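Local structure of disulfide oxidoreductase (2REM) at residues Asp72-Val83 with Thr131-Phe141. The protein probably acts in the periplasm as a thiol-disulfide oxidoreductase of the DsbA subfamily, with the thioredoxin fold and a redox-active centre. Numbering follows the deposited sequence.
Sequences DPFARAYLAADV and TFNGPEVEKRF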
ATOM      1  N   ASP A  72       2.599  -1.967  12.576  1.00 13.66           N
ATOM      2  CA  ASP A  72       1.384  -2.792  12.620  1.00 14.30           C
ATOM      3  C   ASP A  72       0.122  -2.028  12.999  1.00 12.61           C
ATOM      4  O   ASP A  72      -0.881  -2.187  12.321  1.00 12.53           O
ATOM      5  CB  ASP A  72       1.574  -4.037  13.491  1.00 15.45           C
ATOM      6  CG  ASP A  72       2.475  -5.056  12.845  1.00 17.38           C
ATOM      7  OD1 ASP A  72       3.013  -4.799  11.750  1.00 18.68           O
ATOM      8  OD2 ASP A  72       2.638  -6.134  13.436  1.00 21.16           O
ATOM      9  N   PRO A  73       0.162  -1.192  14.066  1.00 13.28           N
ATOM     10  CA  PRO A  73      -0.995  -0.353  14.348  1.00 12.60           C
ATOM     11  C   PRO A  73      -1.429   0.478  13.151  1.00 11.33           C
ATOM     12  O   PRO A  73      -2.638   0.637  12.898  1.00 11.08           O
ATOM     13  CB  PRO A  73      -0.503   0.563  15.483  1.00 13.49           C
ATOM     14  CG  PRO A  73       0.509  -0.227  16.186  1.00 15.65           C
ATOM     15  CD  PRO A  73       1.217  -1.014  15.094  1.00 14.53           C
ATOM     16  N   PHE A  74      -0.455   0.987  12.391  1.00 10.83           N
ATOM     17  CA  PHE A  74      -0.800   1.807  11.242  1.00 10.55           C
ATOM     18  C   PHE A  74      -1.286   1.010  10.057  1.00  9.72           C
ATOM     19  O   PHE A  74      -2.075   1.510   9.241  1.00 10.02           O
ATOM     20  CB  PHE A  74       0.359   2.723  10.873  1.00 10.47           C
ATOM     21  CG  PHE A  74       0.520   3.819  11.833  1.00 10.24           C
ATOM     22  CD1 PHE A  74      -0.342   4.914  11.778  1.00 10.54           C
ATOM     23  CD2 PHE A  74       1.468   3.745  12.854  1.00 10.88           C
ATOM     24  CE1 PHE A  74      -0.235   5.964  12.696  1.00 10.80           C
ATOM     25  CE2 PHE A  74       1.579   4.793  13.774  1.00 11.89           C
ATOM     26  CZ  PHE A  74       0.701   5.905  13.680  1.00 12.40           C
ATOM     27  N   ALA A  75      -0.817  -0.233   9.957  1.00  9.93           N
ATOM     28  CA  ALA A  75      -1.378  -1.131   8.959  1.00 10.08           C
ATOM     29  C   ALA A  75      -2.844  -1.351   9.302  1.00 10.15           C
ATOM     30  O   ALA A  75      -3.713  -1.340   8.443  1.00  9.96           O
ATOM     31  CB  ALA A  75      -0.658  -2.465   8.970  1.00  9.98           C
ATOM     32  N   ARG A  76      -3.100  -1.625  10.576  1.00 10.98           N
ATOM     33  CA  ARG A  76      -4.442  -1.875  11.030  1.00 12.14           C
ATOM     34  C   ARG A  76      -5.321  -0.617  10.890  1.00 11.60           C
ATOM     35  O   ARG A  76      -6.495  -0.723  10.523  1.00 13.19           O
ATOM     36  CB  ARG A  76      -4.391  -2.425  12.466  1.00 13.09           C
ATOM     37  CG  ARG A  76      -5.507  -3.347  12.806  1.00 16.34           C
ATOM     38  CD  ARG A  76      -5.285  -3.953  14.198  1.00 16.07           C
ATOM     39  NE  ARG A  76      -4.266  -4.996  14.204  1.00 15.98           N
ATOM     40  CZ  ARG A  76      -4.449  -6.265  13.848  1.00 18.54           C
ATOM     41  NH1 ARG A  76      -3.417  -7.101  13.938  1.00 16.39           N
ATOM     42  NH2 ARG A  76      -5.654  -6.711  13.416  1.00 19.29           N
ATOM     43  N   ALA A  77      -4.744   0.555  11.164  1.00 11.29           N
ATOM     44  CA  ALA A  77      -5.414   1.830  10.951  1.00 11.00           C
ATOM     45  C   ALA A  77      -5.877   1.939   9.496  1.00 10.44           C
ATOM     46  O   ALA A  77      -7.024   2.228   9.231  1.00  9.60           O
ATOM     47  CB  ALA A  77      -4.501   2.993  11.274  1.00 10.35           C
ATOM     48  N   TYR A  78      -4.953   1.742   8.565  1.00 10.32           N
ATOM     49  CA  TYR A  78      -5.309   1.795   7.155  1.00 10.32           C
ATOM     50  C   TYR A  78      -6.464   0.864   6.831  1.00  9.46           C
ATOM     51  O   TYR A  78      -7.421   1.257   6.182  1.00 10.11           O
ATOM     52  CB  TYR A  78      -4.112   1.445   6.255  1.00 10.25           C
ATOM     53  CG  TYR A  78      -4.579   1.378   4.820  1.00 12.03           C
ATOM     54  CD1 TYR A  78      -4.833   2.556   4.104  1.00 10.47           C
ATOM     55  CD2 TYR A  78      -4.806   0.135   4.197  1.00 12.66           C
ATOM     56  CE1 TYR A  78      -5.319   2.504   2.790  1.00 13.59           C
ATOM     57  CE2 TYR A  78      -5.277   0.065   2.883  1.00 11.47           C
ATOM     58  CZ  TYR A  78      -5.528   1.251   2.197  1.00 14.08           C
ATOM     59  OH  TYR A  78      -5.983   1.195   0.911  1.00 15.73           O
ATOM     60  N   LEU A  79      -6.339  -0.394   7.246  1.00  9.90           N
ATOM     61  CA  LEU A  79      -7.357  -1.383   6.931  1.00  9.81           C
ATOM     62  C   LEU A  79      -8.707  -1.027   7.533  1.00  9.82           C
ATOM     63  O   LEU A  79      -9.704  -1.161   6.871  1.00 10.26           O
ATOM     64  CB  LEU A  79      -6.919  -2.795   7.362  1.00 10.19           C
ATOM     65  CG  LEU A  79      -5.639  -3.229   6.612  1.00  9.82           C
ATOM     66  CD1 LEU A  79      -5.057  -4.440   7.281  1.00 12.65           C
ATOM     67  CD2 LEU A  79      -5.894  -3.512   5.138  1.00 10.64           C
ATOM     68  N   ALA A  80      -8.724  -0.612   8.798  1.00  9.35           N
ATOM     69  CA  ALA A  80      -9.976  -0.184   9.433  1.00  9.41           C
ATOM     70  C   ALA A  80     -10.573   0.996   8.646  1.00  9.31           C
ATOM     71  O   ALA A  80     -11.753   1.015   8.351  1.00  9.49           O
ATOM     72  CB  ALA A  80      -9.742   0.210  10.896  1.00 10.90           C
ATOM     73  N   ALA A  81      -9.728   1.960   8.286  1.00  9.00           N
ATOM     74  CA  ALA A  81     -10.178   3.115   7.494  1.00  9.99           C
ATOM     75  C   ALA A  81     -10.785   2.652   6.189  1.00  9.89           C
ATOM     76  O   ALA A  81     -11.810   3.160   5.751  1.00 10.22           O
ATOM     77  CB  ALA A  81      -9.015   4.034   7.206  1.00  9.86           C
ATOM     78  N   ASP A  82     -10.131   1.686   5.561  1.00 10.76           N
ATOM     79  CA  ASP A  82     -10.605   1.171   4.283  1.00 12.06           C
ATOM     80  C   ASP A  82     -11.923   0.442   4.413  1.00 12.69           C
ATOM     81  O   ASP A  82     -12.831   0.668   3.624  1.00 13.57           O
ATOM     82  CB  ASP A  82      -9.562   0.278   3.599  1.00 11.90           C
ATOM     83  CG  ASP A  82      -9.859   0.079   2.127  1.00 15.33           C
ATOM     84  OD1 ASP A  82     -10.393   1.009   1.490  1.00 18.80           O
ATOM     85  OD2 ASP A  82      -9.563  -0.986   1.596  1.00 16.82           O
ATOM     86  N   VAL A  83     -12.017  -0.434   5.402  1.00 12.37           N
ATOM     87  CA  VAL A  83     -13.280  -1.094   5.730  1.00 12.83           C
ATOM     88  C   VAL A  83     -14.377  -0.067   5.944  1.00 13.50           C
ATOM     89  O   VAL A  83     -15.503  -0.268   5.519  1.00 14.50           O
ATOM     90  CB  VAL A  83     -13.146  -1.998   6.995  1.00 12.31           C
ATOM     91  CG1 VAL A  83     -14.531  -2.350   7.586  1.00 13.10           C
ATOM     92  CG2 VAL A  83     -12.333  -3.276   6.672  1.00 13.47           C
ATOM     93  N   THR A 131     -13.927  -1.704  14.604  1.00 13.36           N
ATOM     94  CA  THR A 131     -13.445  -2.105  13.307  1.00 12.85           C
ATOM     95  C   THR A 131     -11.977  -2.475  13.428  1.00 12.25           C
ATOM     96  O   THR A 131     -11.555  -3.521  12.941  1.00 12.25           O
ATOM     97  CB  THR A 131     -13.655  -0.993  12.259  1.00 12.82           C
ATOM     98  OG1 THR A 131     -15.048  -0.669  12.200  1.00 13.01           O
ATOM     99  CG2 THR A 131     -13.218  -1.492  10.869  1.00 12.17           C
ATOM    100  N   PHE A 132     -11.224  -1.594  14.088  1.00 11.07           N
ATOM    101  CA  PHE A 132      -9.806  -1.775  14.325  1.00 10.74           C
ATOM    102  C   PHE A 132      -9.547  -3.116  15.029  1.00 10.72           C
ATOM    103  O   PHE A 132      -8.604  -3.793  14.700  1.00 10.71           O
ATOM    104  CB  PHE A 132      -9.331  -0.638  15.229  1.00 10.71           C
ATOM    105  CG  PHE A 132      -7.848  -0.551  15.385  1.00 12.13           C
ATOM    106  CD1 PHE A 132      -7.080   0.091  14.418  1.00 11.80           C
ATOM    107  CD2 PHE A 132      -7.228  -1.049  16.538  1.00 13.31           C
ATOM    108  CE1 PHE A 132      -5.713   0.211  14.565  1.00 10.05           C
ATOM    109  CE2 PHE A 132      -5.841  -0.941  16.701  1.00 14.87           C
ATOM    110  CZ  PHE A 132      -5.082  -0.312  15.699  1.00 11.40           C
ATOM    111  N   ASN A 133     -10.385  -3.455  16.006  1.00 11.78           N
ATOM    112  CA  ASN A 133     -10.235  -4.711  16.742  1.00 13.59           C
ATOM    113  C   ASN A 133     -10.991  -5.849  16.125  1.00 14.21           C
ATOM    114  O   ASN A 133     -11.048  -6.915  16.713  1.00 15.96           O
ATOM    115  CB  ASN A 133     -10.686  -4.564  18.202  1.00 13.88           C
ATOM    116  CG  ASN A 133      -9.832  -3.578  18.948  1.00 16.94           C
ATOM    117  OD1 ASN A 133      -8.763  -3.212  18.478  1.00 17.09           O
ATOM    118  ND2 ASN A 133     -10.328  -3.085  20.065  1.00 20.27           N
ATOM    119  N   GLY A 134     -11.577  -5.640  14.949  1.00 13.50           N
ATOM    120  CA  GLY A 134     -12.551  -6.623  14.474  1.00 14.24           C
ATOM    121  C   GLY A 134     -12.028  -7.640  13.492  1.00 14.53           C
ATOM    122  O   GLY A 134     -10.900  -7.533  13.018  1.00 13.48           O
ATOM    123  N   PRO A 135     -12.848  -8.663  13.204  1.00 16.50           N
ATOM    124  CA  PRO A 135     -12.467  -9.768  12.333  1.00 17.15           C
ATOM    125  C   PRO A 135     -12.164  -9.401  10.880  1.00 16.81           C
ATOM    126  O   PRO A 135     -11.271 -10.011  10.281  1.00 17.08           O
ATOM    127  CB  PRO A 135     -13.659 -10.734  12.442  1.00 19.18           C
ATOM    128  CG  PRO A 135     -14.770  -9.919  12.861  1.00 18.94           C
ATOM    129  CD  PRO A 135     -14.200  -8.852  13.760  1.00 18.01           C
ATOM    130  N   GLU A 136     -12.859  -8.410  10.311  1.00 16.48           N
ATOM    131  CA  GLU A 136     -12.602  -8.065   8.907  1.00 16.35           C
ATOM    132  C   GLU A 136     -11.214  -7.479   8.778  1.00 14.98           C
ATOM    133  O   GLU A 136     -10.440  -7.856   7.899  1.00 14.32           O
ATOM    134  CB  GLU A 136     -13.645  -7.090   8.339  1.00 17.57           C
ATOM    135  CG  GLU A 136     -13.431  -6.766   6.840  1.00 18.69           C
ATOM    136  CD  GLU A 136     -13.286  -8.010   5.957  1.00 23.14           C
ATOM    137  OE1 GLU A 136     -13.883  -9.070   6.270  1.00 24.85           O
ATOM    138  OE2 GLU A 136     -12.573  -7.920   4.936  1.00 24.06           O
ATOM    139  N   VAL A 137     -10.896  -6.561   9.678  1.00 12.69           N
ATOM    140  CA  VAL A 137      -9.573  -5.964   9.699  1.00 11.43           C
ATOM    141  C   VAL A 137      -8.474  -6.992   9.969  1.00 11.40           C
ATOM    142  O   VAL A 137      -7.431  -6.974   9.309  1.00 11.28           O
ATOM    143  CB  VAL A 137      -9.531  -4.790  10.688  1.00 10.46           C
ATOM    144  CG1 VAL A 137      -8.073  -4.435  11.061  1.00 10.40           C
ATOM    145  CG2 VAL A 137     -10.246  -3.615  10.046  1.00 10.39           C
ATOM    146  N   GLU A 138      -8.718  -7.895  10.915  1.00 12.18           N
ATOM    147  CA  GLU A 138      -7.723  -8.910  11.247  1.00 13.57           C
ATOM    148  C   GLU A 138      -7.482  -9.796  10.018  1.00 13.59           C
ATOM    149  O   GLU A 138      -6.330 -10.099   9.674  1.00 12.63           O
ATOM    150  CB  GLU A 138      -8.189  -9.737  12.443  1.00 14.55           C
ATOM    151  CG  GLU A 138      -7.349 -10.959  12.740  1.00 15.50           C
ATOM    152  CD  GLU A 138      -5.937 -10.646  13.269  1.00 17.84           C
ATOM    153  OE1 GLU A 138      -5.676  -9.481  13.645  1.00 18.08           O
ATOM    154  OE2 GLU A 138      -5.099 -11.593  13.321  1.00 18.83           O
ATOM    155  N   LYS A 139      -8.571 -10.181   9.349  1.00 14.04           N
ATOM    156  CA  LYS A 139      -8.454 -10.900   8.072  1.00 14.83           C
ATOM    157  C   LYS A 139      -7.581 -10.176   7.036  1.00 12.98           C
ATOM    158  O   LYS A 139      -6.643 -10.764   6.480  1.00 12.98           O
ATOM    159  CB  LYS A 139      -9.833 -11.224   7.501  1.00 15.32           C
ATOM    160  CG  LYS A 139      -9.777 -11.960   6.194  1.00 18.35           C
ATOM    161  CD  LYS A 139     -11.163 -12.163   5.650  1.00 23.04           C
ATOM    162  CE  LYS A 139     -11.079 -12.784   4.264  1.00 25.98           C
ATOM    163  NZ  LYS A 139     -12.430 -13.219   3.883  1.00 27.68           N
ATOM    164  N   ARG A 140      -7.890  -8.904   6.782  1.00 12.22           N
ATOM    165  CA  ARG A 140      -7.126  -8.081   5.849  1.00 11.55           C
ATOM    166  C   ARG A 140      -5.685  -7.883   6.324  1.00 11.10           C
ATOM    167  O   ARG A 140      -4.740  -7.863   5.516  1.00 10.13           O
ATOM    168  CB  ARG A 140      -7.796  -6.702   5.704  1.00 10.40           C
ATOM    169  CG  ARG A 140      -9.178  -6.836   5.116  1.00 14.47           C
ATOM    170  CD  ARG A 140      -9.780  -5.504   4.852  1.00 16.40           C
ATOM    171  NE  ARG A 140     -11.108  -5.683   4.313  1.00 19.85           N
ATOM    172  CZ  ARG A 140     -11.735  -4.815   3.536  1.00 19.02           C
ATOM    173  NH1 ARG A 140     -11.150  -3.689   3.185  1.00 16.54           N
ATOM    174  NH2 ARG A 140     -12.957  -5.102   3.113  1.00 22.62           N
ATOM    175  N   PHE A 141      -5.527  -7.735   7.639  1.00 10.48           N
ATOM    176  CA  PHE A 141      -4.199  -7.601   8.238  1.00 10.88           C
ATOM    177  C   PHE A 141      -3.359  -8.864   8.007  1.00 11.38           C
ATOM    178  O   PHE A 141      -2.192  -8.794   7.590  1.00 12.24           O
ATOM    179  CB  PHE A 141      -4.355  -7.298   9.740  1.00 10.19           C
ATOM    180  CG  PHE A 141      -3.060  -7.154  10.483  1.00 12.32           C
ATOM    181  CD1 PHE A 141      -2.527  -5.893  10.732  1.00 13.57           C
ATOM    182  CD2 PHE A 141      -2.395  -8.288  10.970  1.00 12.59           C
ATOM    183  CE1 PHE A 141      -1.324  -5.769  11.447  1.00 16.12           C
ATOM    184  CE2 PHE A 141      -1.217  -8.175  11.713  1.00 17.64           C
ATOM    185  CZ  PHE A 141      -0.678  -6.916  11.945  1.00 14.59           C
TER
HETATM  186  O   HOH W   1      -8.590  -6.507  14.012  1.00 12.60           O
HETATM  187  O   HOH W   2      -8.452  -2.966   2.762  1.00 24.10           O
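Helix 72-83 packs across residues 135-141, the start of helix 135-151, at 124° between the directions of these segments, their axes approaching to 9.2 Å, with Leu79 facing Val137 and Ala80 facing Phe132 at the end of the preceding helix. Arg76 threads between two phenyl rings. Its CD lies over the centre of the Phe132 ring, 4.0 Å from the centroid, in a CH-pi contact, while the edge of that ring meets Pro73 O and Ala77 N. A bend at chi3 (-76°) then swings the guanidinium flat onto Phe141, the planes 23° apart, in a cation-pi stack that places NH1 over the ring centre. The same group is held by Glu138: Arg76 NH2 gives Glu138 OE1 a bond of 2.8 Å nearly along the C-O axis, and NH1 adds a weak one, with guanidinium and carboxylate almost coplanar. One water accepts a weak bond from Arg76 NH2 and donates to Phe132 O and Gly134 O, tying the arginine to the turn between helices 125-132 and 135-151. Val137 is a knob among Arg76, Leu79, Ala80 and Val83, and its fit is tight, CG2 standing 3.5 Å from Ala80 CA. Toward the C-terminal end of helix 72-83, Val83 CG2 sits over the guanidinium of Arg140, 3.5 Å from CZ. Glu136 OE2 fixes that group by a nearly straight bond of 2.7 Å from Arg140 NE in the guanidinium plane, and Asp82 OD2 completes the salt-bridge network with Arg140 NH1, the two also bridged by a water. In this helical part of the DsbA-like fold, Ala75 and Leu79 also touch Pro64 of edge strand 58-64, joining helix 72-83 to the sheet, whereas Ala77 and Phe132 of helix 125-132 share Leu114 of helix 111-119.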